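Local coordinates for protein class B carbapenemase GOB-18 (Elizabethkingia meningoseptica, PDB 5K0W) that is a class B3 metallo-beta-lactamase that carries two zinc ions and probably hydrolyses beta-lactam antibiotics, carbapenems among them, at residues A34-R39 against I81-F86; F86-I91 against Q108-E113; D135-K140 against I204-F209. All coordinates share one frame; numbering follows the deposited sequence.

Overall arrangement
The three contacts follow one another along the chain and lie toward the rim of the metallo-beta-lactamase fold. Interactions 1 and 2 are neighbours, with centres about 15 Å apart; they share Phe86 and touch through Ile81, whose side chain packs on the backbone of Tyr88 and on the side chain of Ile91. Interaction 1 joins the end of helix 73-83 to the approach to strand 38-41, and interaction 2 joins the loop leading to strand 91-95 to helix 107-114; both strands belong to the seven-stranded sheet. Interaction 3, centred about 35 Å from interaction 1 and 32 Å from interaction 2, joins two loops beside the zinc site, where Ile204 approaches His100 and His175.

Interaction 1. Residues A34-R39 against I81-F86; sequences AYEPFR and IQKLGF
Pro37 presents its ring to the end of helix 73-83, where it meets Lys83 and Leu84 with its ring carbons. Its CB packs against the branch of the leucine, 3.7 Å from Leu84 CG, while Pro37 CD turns to the lysine and Pro37 CG lies near both. The lysine chain crosses the proline ring at about a right angle, and its methylenes pass across that ring, with Lys83 CD 3.7 Å from Pro37 CD. This course follows from the first torsion of Lys83, which sets CG trans to the backbone N (chi1 -163°) and sends the chain out over residues 36 and 37.

Farther along, the same chain crosses Glu36, again roughly at a right angle. Here Lys83 CE comes beside the carboxylate, and the ammonium stops short of a salt bridge: Lys83 NZ is 4.4 Å from Glu36 OE1, so any attraction between the opposite charges is probably modest. On the leucine side the two methyls divide the work. Leu84 CD1 joins CG against Pro37 CB, whereas Leu84 CD2 reaches the proline's backbone carbonyl and lies 4.1 Å from Phe38 N.

Just beyond Leu84 the helix is closed by a Schellman motif. Gly85 has positive phi, and Phe86 N bonds back to Ile81 O at 3.1 Å. The contact thus joins the C-terminal end of helix 73-83 to the approach to strand 38-41, an outermost strand of the seven-stranded sheet. Leu84 also rests on Tyr45 of strand 44-46, next in that sheet, while Phe38 faces the other way and packs on Leu247 of helix 247-250.

Interaction 2. Residues F86-I91 against Q108-E113; sequences FNYKDI and QDFKTE
Glu113 OE1 lies 3.0 Å from Tyr88 OH and at the same time forms a salt bridge with Lys78 of helix 73-83, which brings the phenol and the ammonium to a single carboxylate oxygen. The glutamate reaches this place from helix 107-114 with its chain extended beyond CG (chi2 -176°). Its carboxylate is turned steeply to the phenol, the two planes being 75° apart, and the same oxygen is 3.8 Å from Tyr88 CE2, so it approaches the ring's outer end as well as the hydroxyl.

Deeper in, the contact becomes apolar. Phe110, one turn back along the helix, brings one corner of its ring to two partners: Phe110 CE1 is 3.8 Å from Ile91 CD1 and 4.1 Å from Tyr88 CD2. Both approaches are slanted, and the two aromatic rings do not stack. Phe110 also meets Phe74 edge-to-face and touches Leu65 of strand 62-66. This is the alpha/beta layering of the metallo-beta-lactamase fold: helices 73-83 and 107-114 touch through side chains such as Phe110 and Ile77, next to strand 91-95, which begins at Ile91.

The loop that carries Tyr88 is shaped by an Asx turn and a short 3-10 segment. Asn87 OD1 takes the N-H of Lys89, with Lys89 N at 3.2 Å and well above the carbonyl plane. Tyr88 has its CG between the backbone N and the carbonyl carbon (chi1 84°), which aims the ring at the helix. Lys89 CG lies above one face of that ring, offset toward the rim. Lys89 NZ ends 3.8 Å from Glu113 O.

Interaction 3. Residues D135-K140 against I204-F209; sequences DYEMGK and IVDKKF
Ile204 lies against both Tyr136 and Glu137. Its CG1-CD1 branch does the touching: Ile204 CD1 packs 3.7 Å from Glu137 CB, and the two side chains slide past each other in opposite directions. The phenol end of Tyr136 meets the same branch, with Tyr136 OH 3.6 Å from Ile204 CG1. Val205 uses one methyl for two neighbours, CG1 lying 3.7 Å from Tyr136 CE2 and close to Glu137 OE1 as well, and it crosses the tyrosine side chain at about a right angle.

A water joins the loops at the outer end of the ring. Lying in the ring plane, it donates to Tyr136 OH and accepts from Ile204 N at 3.1 Å; the hydroxyl has a further hydrogen bond to His175 O.

A bend at chi2 (69°) carries the carboxylate of Glu137 alongside Val205 and the backbone of Ile204, with Glu137 OE2 3.6 Å from Ile204 O. Lys140 NZ forms a salt bridge with Glu137 OE2 at 3.0 Å, from above the carboxylate plane. That positive charge would probably offset part of the repulsion from Asp206, whose OD1 is 3.9 Å from Glu137 OE2.

Behind this first shell stands Asp135. Its OD1 accepts two backbone N-H groups, from Glu137 N and, at 2.7 Å, from Met138 N, making an Asx turn and Asx motif that fix the backbone carrying Glu137.

Ile204 also touches His100 and His175, ligands of one zinc, so the contact borders the metal site. Both loops lean on helix 218-230, where Tyr136 and Val205 pack on Ile218; segment 135-140 precedes strand 152-154, and the loop of residues 204-209 comes after strand 192-198.

Interaction 1. Residues A34-R39 against I81-F86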
# COMPACT_ATOMS: atom_id res chain seq x y z
N ALA A 34 -13.25 -11.79 -2.71
CA ALA A 34 -14.02 -10.60 -2.32
C ALA A 34 -14.12 -10.43 -0.81
O ALA A 34 -14.16 -11.42 -0.07
CB ALA A 34 -15.41 -10.65 -2.92
N TYR A 35 -14.16 -9.18 -0.37
CA TYR A 35 -14.32 -8.80 1.02
C TYR A 35 -15.24 -7.59 1.07
O TYR A 35 -15.06 -6.65 0.29
CB TYR A 35 -12.97 -8.49 1.69
CG TYR A 35 -13.07 -8.33 3.19
CD1 TYR A 35 -13.05 -9.43 4.04
CD2 TYR A 35 -13.17 -7.07 3.77
CE1 TYR A 35 -13.15 -9.29 5.42
CE2 TYR A 35 -13.28 -6.91 5.15
CZ TYR A 35 -13.26 -8.03 5.97
OH TYR A 35 -13.35 -7.90 7.33
N GLU A 36 -16.22 -7.64 1.96
CA GLU A 36 -17.23 -6.60 2.17
C GLU A 36 -16.59 -5.29 2.68
O GLU A 36 -15.95 -5.30 3.73
CB GLU A 36 -18.26 -7.13 3.18
CG GLU A 36 -19.68 -6.70 2.88
CD GLU A 36 -20.20 -5.68 3.87
OE1 GLU A 36 -20.52 -4.55 3.45
OE2 GLU A 36 -20.25 -6.01 5.08
N PRO A 37 -16.75 -4.16 1.96
CA PRO A 37 -16.14 -2.90 2.44
C PRO A 37 -16.68 -2.41 3.78
O PRO A 37 -17.83 -2.68 4.12
CB PRO A 37 -16.43 -1.91 1.30
CG PRO A 37 -17.67 -2.44 0.66
CD PRO A 37 -17.47 -3.93 0.68
N PHE A 38 -15.83 -1.71 4.56
CA PHE A 38 -16.18 -1.15 5.87
C PHE A 38 -15.48 0.17 6.17
O PHE A 38 -14.49 0.52 5.53
CB PHE A 38 -15.96 -2.20 7.00
CG PHE A 38 -14.53 -2.46 7.42
CD1 PHE A 38 -13.71 -3.31 6.68
CD2 PHE A 38 -14.01 -1.88 8.57
CE1 PHE A 38 -12.39 -3.56 7.09
CE2 PHE A 38 -12.69 -2.11 8.97
CZ PHE A 38 -11.88 -2.94 8.21
N ARG A 39 -15.98 0.90 7.17
CA ARG A 39 -15.42 2.16 7.63
C ARG A 39 -14.36 1.85 8.69
O ARG A 39 -14.68 1.21 9.70
CB ARG A 39 -16.53 3.03 8.22
CG ARG A 39 -16.10 4.47 8.51
CD ARG A 39 -17.32 5.26 8.89
NE ARG A 39 -16.98 6.58 9.42
CZ ARG A 39 -17.67 7.19 10.38
NH1 ARG A 39 -18.74 6.61 10.92
NH2 ARG A 39 -17.29 8.39 10.80
N ILE A 81 -16.53 0.31 -3.60
CA ILE A 81 -16.70 1.77 -3.53
C ILE A 81 -18.19 2.12 -3.63
O ILE A 81 -18.68 2.86 -2.77
CB ILE A 81 -15.79 2.53 -4.53
CG1 ILE A 81 -14.29 2.36 -4.13
CG2 ILE A 81 -16.19 4.03 -4.59
CD1 ILE A 81 -13.24 2.83 -5.14
N GLN A 82 -18.91 1.52 -4.62
CA GLN A 82 -20.35 1.69 -4.83
C GLN A 82 -21.16 1.25 -3.59
O GLN A 82 -22.00 2.01 -3.12
CB GLN A 82 -20.80 0.92 -6.08
CG GLN A 82 -22.10 1.44 -6.69
CD GLN A 82 -22.34 0.96 -8.11
OE1 GLN A 82 -23.11 0.02 -8.37
NE2 GLN A 82 -21.73 1.62 -9.09
N LYS A 83 -20.86 0.05 -3.03
CA LYS A 83 -21.49 -0.53 -1.84
C LYS A 83 -21.53 0.43 -0.63
O LYS A 83 -22.52 0.46 0.10
CB LYS A 83 -20.80 -1.85 -1.46
CG LYS A 83 -21.60 -2.73 -0.53
CD LYS A 83 -20.98 -4.11 -0.45
CE LYS A 83 -21.74 -5.08 0.43
NZ LYS A 83 -23.15 -5.32 -0.03
N LEU A 84 -20.46 1.22 -0.44
CA LEU A 84 -20.41 2.17 0.67
C LEU A 84 -21.19 3.47 0.39
O LEU A 84 -21.33 4.31 1.29
CB LEU A 84 -18.95 2.50 1.03
CG LEU A 84 -18.06 1.38 1.59
CD1 LEU A 84 -16.64 1.79 1.52
CD2 LEU A 84 -18.42 1.05 3.04
N GLY A 85 -21.67 3.62 -0.84
CA GLY A 85 -22.41 4.79 -1.29
C GLY A 85 -21.54 5.86 -1.91
O GLY A 85 -21.95 7.02 -1.99
N PHE A 86 -20.31 5.49 -2.36
CA PHE A 86 -19.39 6.45 -2.98
C PHE A 86 -19.17 6.20 -4.47
O PHE A 86 -19.42 5.09 -4.95
CB PHE A 86 -18.05 6.53 -2.24
CG PHE A 86 -18.17 6.76 -0.75
CD1 PHE A 86 -18.56 8.00 -0.25
CD2 PHE A 86 -17.84 5.76 0.15
CE1 PHE A 86 -18.68 8.20 1.12
CE2 PHE A 86 -17.93 5.97 1.52
CZ PHE A 86 -18.35 7.19 2.00

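Interaction 2. Residues F86-I91 against Q108-E113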
# COMPACT_ATOMS: atom_id res chain seq x y z
N PHE A 86 -20.31 5.49 -2.36
CA PHE A 86 -19.39 6.45 -2.98
C PHE A 86 -19.17 6.20 -4.47
O PHE A 86 -19.42 5.09 -4.95
CB PHE A 86 -18.05 6.53 -2.24
CG PHE A 86 -18.17 6.76 -0.75
CD1 PHE A 86 -18.56 8.00 -0.25
CD2 PHE A 86 -17.84 5.76 0.15
CE1 PHE A 86 -18.68 8.20 1.12
CE2 PHE A 86 -17.93 5.97 1.52
CZ PHE A 86 -18.35 7.19 2.00
N ASN A 87 -18.75 7.25 -5.19
CA ASN A 87 -18.50 7.17 -6.62
C ASN A 87 -17.00 7.10 -6.91
O ASN A 87 -16.26 8.02 -6.57
CB ASN A 87 -19.17 8.35 -7.35
CG ASN A 87 -19.22 8.27 -8.88
OD1 ASN A 87 -18.85 7.27 -9.51
ND2 ASN A 87 -19.70 9.33 -9.52
N TYR A 88 -16.54 6.00 -7.56
CA TYR A 88 -15.14 5.83 -7.95
C TYR A 88 -14.71 6.90 -8.98
O TYR A 88 -13.53 7.21 -9.08
CB TYR A 88 -14.89 4.39 -8.47
CG TYR A 88 -15.24 4.19 -9.93
CD1 TYR A 88 -16.56 4.05 -10.35
CD2 TYR A 88 -14.24 4.12 -10.90
CE1 TYR A 88 -16.88 3.87 -11.69
CE2 TYR A 88 -14.55 3.95 -12.25
CZ TYR A 88 -15.87 3.82 -12.64
OH TYR A 88 -16.16 3.64 -13.97
N LYS A 89 -15.68 7.48 -9.72
CA LYS A 89 -15.42 8.54 -10.72
C LYS A 89 -14.99 9.86 -10.06
O LYS A 89 -14.58 10.80 -10.75
CB LYS A 89 -16.66 8.75 -11.61
CG LYS A 89 -17.14 7.51 -12.37
CD LYS A 89 -16.55 7.38 -13.77
CE LYS A 89 -17.51 6.63 -14.67
NZ LYS A 89 -16.90 6.30 -15.98
N ASP A 90 -15.08 9.91 -8.72
CA ASP A 90 -14.71 11.04 -7.88
C ASP A 90 -13.35 10.85 -7.23
O ASP A 90 -12.95 11.67 -6.40
CB ASP A 90 -15.79 11.33 -6.83
CG ASP A 90 -17.13 11.78 -7.40
OD1 ASP A 90 -17.12 12.45 -8.47
OD2 ASP A 90 -18.16 11.54 -6.74
N ILE A 91 -12.62 9.77 -7.60
CA ILE A 91 -11.25 9.56 -7.13
C ILE A 91 -10.42 10.61 -7.86
O ILE A 91 -10.36 10.61 -9.09
CB ILE A 91 -10.72 8.12 -7.35
CG1 ILE A 91 -11.56 7.07 -6.57
CG2 ILE A 91 -9.22 8.04 -6.97
CD1 ILE A 91 -11.41 5.62 -7.08
N GLN A 108 -3.68 1.34 -13.78
CA GLN A 108 -3.90 1.89 -15.12
C GLN A 108 -5.39 1.93 -15.41
O GLN A 108 -5.88 2.94 -15.93
CB GLN A 108 -3.14 1.11 -16.20
CG GLN A 108 -3.17 1.79 -17.58
CD GLN A 108 -2.63 3.20 -17.60
OE1 GLN A 108 -2.00 3.66 -16.66
NE2 GLN A 108 -2.88 3.93 -18.66
N ASP A 109 -6.11 0.85 -15.05
CA ASP A 109 -7.56 0.70 -15.21
C ASP A 109 -8.26 1.87 -14.52
O ASP A 109 -9.14 2.49 -15.12
CB ASP A 109 -8.02 -0.66 -14.64
CG ASP A 109 -7.45 -1.90 -15.34
OD1 ASP A 109 -7.01 -1.79 -16.50
OD2 ASP A 109 -7.51 -3.01 -14.73
N PHE A 110 -7.81 2.22 -13.29
CA PHE A 110 -8.33 3.35 -12.53
C PHE A 110 -7.97 4.69 -13.17
O PHE A 110 -8.87 5.53 -13.35
CB PHE A 110 -7.88 3.32 -11.06
CG PHE A 110 -8.84 2.56 -10.18
CD1 PHE A 110 -10.09 3.09 -9.87
CD2 PHE A 110 -8.52 1.30 -9.69
CE1 PHE A 110 -11.01 2.37 -9.09
CE2 PHE A 110 -9.43 0.58 -8.90
CZ PHE A 110 -10.67 1.12 -8.60
N LYS A 111 -6.68 4.89 -13.53
CA LYS A 111 -6.22 6.13 -14.16
C LYS A 111 -6.98 6.51 -15.43
O LYS A 111 -7.33 7.68 -15.58
CB LYS A 111 -4.70 6.12 -14.39
CG LYS A 111 -4.09 7.51 -14.25
CD LYS A 111 -2.69 7.55 -14.82
CE LYS A 111 -2.29 8.94 -15.24
NZ LYS A 111 -1.03 8.94 -16.03
N THR A 112 -7.26 5.52 -16.31
CA THR A 112 -7.99 5.75 -17.57
C THR A 112 -9.48 6.00 -17.35
O THR A 112 -10.03 6.95 -17.92
CB THR A 112 -7.69 4.68 -18.67
OG1 THR A 112 -8.26 3.42 -18.34
CG2 THR A 112 -6.22 4.52 -18.97
N GLU A 113 -10.14 5.17 -16.53
CA GLU A 113 -11.57 5.27 -16.28
C GLU A 113 -12.03 6.45 -15.43
O GLU A 113 -13.21 6.81 -15.50
CB GLU A 113 -12.12 3.95 -15.70
CG GLU A 113 -12.69 3.04 -16.77
CD GLU A 113 -13.33 1.76 -16.28
OE1 GLU A 113 -14.15 1.82 -15.33
OE2 GLU A 113 -13.05 0.70 -16.88

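Interaction 3. Residues D135-K140 against I204-F209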
# COMPACT_ATOMS: atom_id res chain seq x y z
N ASP A 135 12.02 -4.08 -11.79
CA ASP A 135 12.05 -4.51 -10.38
C ASP A 135 13.22 -5.46 -10.10
O ASP A 135 13.38 -6.45 -10.81
CB ASP A 135 10.71 -5.14 -9.96
CG ASP A 135 10.54 -5.27 -8.45
OD1 ASP A 135 11.18 -6.17 -7.85
OD2 ASP A 135 9.78 -4.46 -7.86
N TYR A 136 14.03 -5.13 -9.07
CA TYR A 136 15.20 -5.90 -8.62
C TYR A 136 14.89 -7.37 -8.31
O TYR A 136 15.80 -8.21 -8.30
CB TYR A 136 15.85 -5.21 -7.41
CG TYR A 136 15.12 -5.39 -6.10
CD1 TYR A 136 14.03 -4.60 -5.78
CD2 TYR A 136 15.54 -6.34 -5.17
CE1 TYR A 136 13.37 -4.75 -4.56
CE2 TYR A 136 14.87 -6.52 -3.97
CZ TYR A 136 13.78 -5.73 -3.67
OH TYR A 136 13.14 -5.89 -2.47
N GLU A 137 13.61 -7.68 -8.07
CA GLU A 137 13.19 -9.05 -7.83
C GLU A 137 12.09 -9.48 -8.78
O GLU A 137 12.20 -10.54 -9.38
CB GLU A 137 12.83 -9.28 -6.34
CG GLU A 137 12.33 -10.67 -5.98
CD GLU A 137 13.29 -11.85 -6.03
OE1 GLU A 137 14.48 -11.67 -6.38
OE2 GLU A 137 12.84 -12.97 -5.69
N MET A 138 11.04 -8.65 -8.93
CA MET A 138 9.87 -8.95 -9.77
C MET A 138 10.07 -8.85 -11.29
O MET A 138 9.20 -9.28 -12.04
CB MET A 138 8.65 -8.13 -9.29
CG MET A 138 8.27 -8.38 -7.84
SD MET A 138 7.97 -10.13 -7.50
CE MET A 138 6.43 -10.35 -8.36
N GLY A 139 11.22 -8.29 -11.70
CA GLY A 139 11.62 -8.11 -13.09
C GLY A 139 11.82 -9.42 -13.83
O GLY A 139 11.56 -9.50 -15.03
N LYS A 140 12.24 -10.49 -13.10
CA LYS A 140 12.42 -11.85 -13.64
C LYS A 140 11.12 -12.40 -14.29
O LYS A 140 11.19 -13.28 -15.15
CB LYS A 140 12.97 -12.83 -12.59
CG LYS A 140 12.06 -13.09 -11.39
CD LYS A 140 12.74 -14.02 -10.41
CE LYS A 140 12.17 -13.96 -9.01
NZ LYS A 140 12.94 -14.80 -8.04
N ILE A 204 11.98 -9.96 0.44
CA ILE A 204 11.53 -10.83 -0.67
C ILE A 204 12.65 -11.60 -1.39
O ILE A 204 12.36 -12.55 -2.14
CB ILE A 204 10.58 -10.09 -1.64
CG1 ILE A 204 11.33 -8.98 -2.45
CG2 ILE A 204 9.39 -9.52 -0.86
CD1 ILE A 204 10.54 -8.32 -3.54
N VAL A 205 13.92 -11.20 -1.17
CA VAL A 205 15.10 -11.85 -1.76
C VAL A 205 15.61 -13.00 -0.89
O VAL A 205 15.77 -12.86 0.33
CB VAL A 205 16.24 -10.89 -2.22
CG1 VAL A 205 15.81 -10.05 -3.40
CG2 VAL A 205 16.76 -10.02 -1.08
N ASP A 206 15.89 -14.13 -1.54
CA ASP A 206 16.39 -15.37 -0.94
C ASP A 206 17.94 -15.33 -0.82
O ASP A 206 18.50 -15.91 0.10
CB ASP A 206 15.96 -16.58 -1.79
CG ASP A 206 14.57 -16.48 -2.42
OD1 ASP A 206 14.39 -15.65 -3.38
OD2 ASP A 206 13.67 -17.24 -1.99
N LYS A 207 18.61 -14.61 -1.76
CA LYS A 207 20.06 -14.43 -1.82
C LYS A 207 20.58 -13.27 -0.93
O LYS A 207 19.80 -12.41 -0.51
CB LYS A 207 20.51 -14.27 -3.29
CG LYS A 207 20.01 -13.01 -3.99
CD LYS A 207 20.52 -12.90 -5.43
CE LYS A 207 20.28 -11.53 -6.01
NZ LYS A 207 21.02 -11.31 -7.27
N LYS A 208 21.91 -13.24 -0.68
CA LYS A 208 22.63 -12.23 0.13
C LYS A 208 22.50 -10.85 -0.47
O LYS A 208 22.61 -10.72 -1.69
CB LYS A 208 24.13 -12.60 0.25
CG LYS A 208 24.38 -13.90 1.01
CD LYS A 208 25.85 -14.31 1.03
CE LYS A 208 26.01 -15.65 1.72
NZ LYS A 208 27.44 -16.00 1.95
N PHE A 209 22.27 -9.81 0.37
CA PHE A 209 22.09 -8.42 -0.10
C PHE A 209 23.22 -7.93 -1.01
O PHE A 209 22.99 -7.12 -1.92
CB PHE A 209 21.83 -7.43 1.05
CG PHE A 209 20.52 -7.59 1.80
CD1 PHE A 209 19.33 -7.87 1.13
CD2 PHE A 209 20.46 -7.41 3.18
CE1 PHE A 209 18.13 -8.03 1.82
CE2 PHE A 209 19.25 -7.57 3.87
CZ PHE A 209 18.09 -7.87 3.19
O HOH W 1 13.72 -7.51 -0.37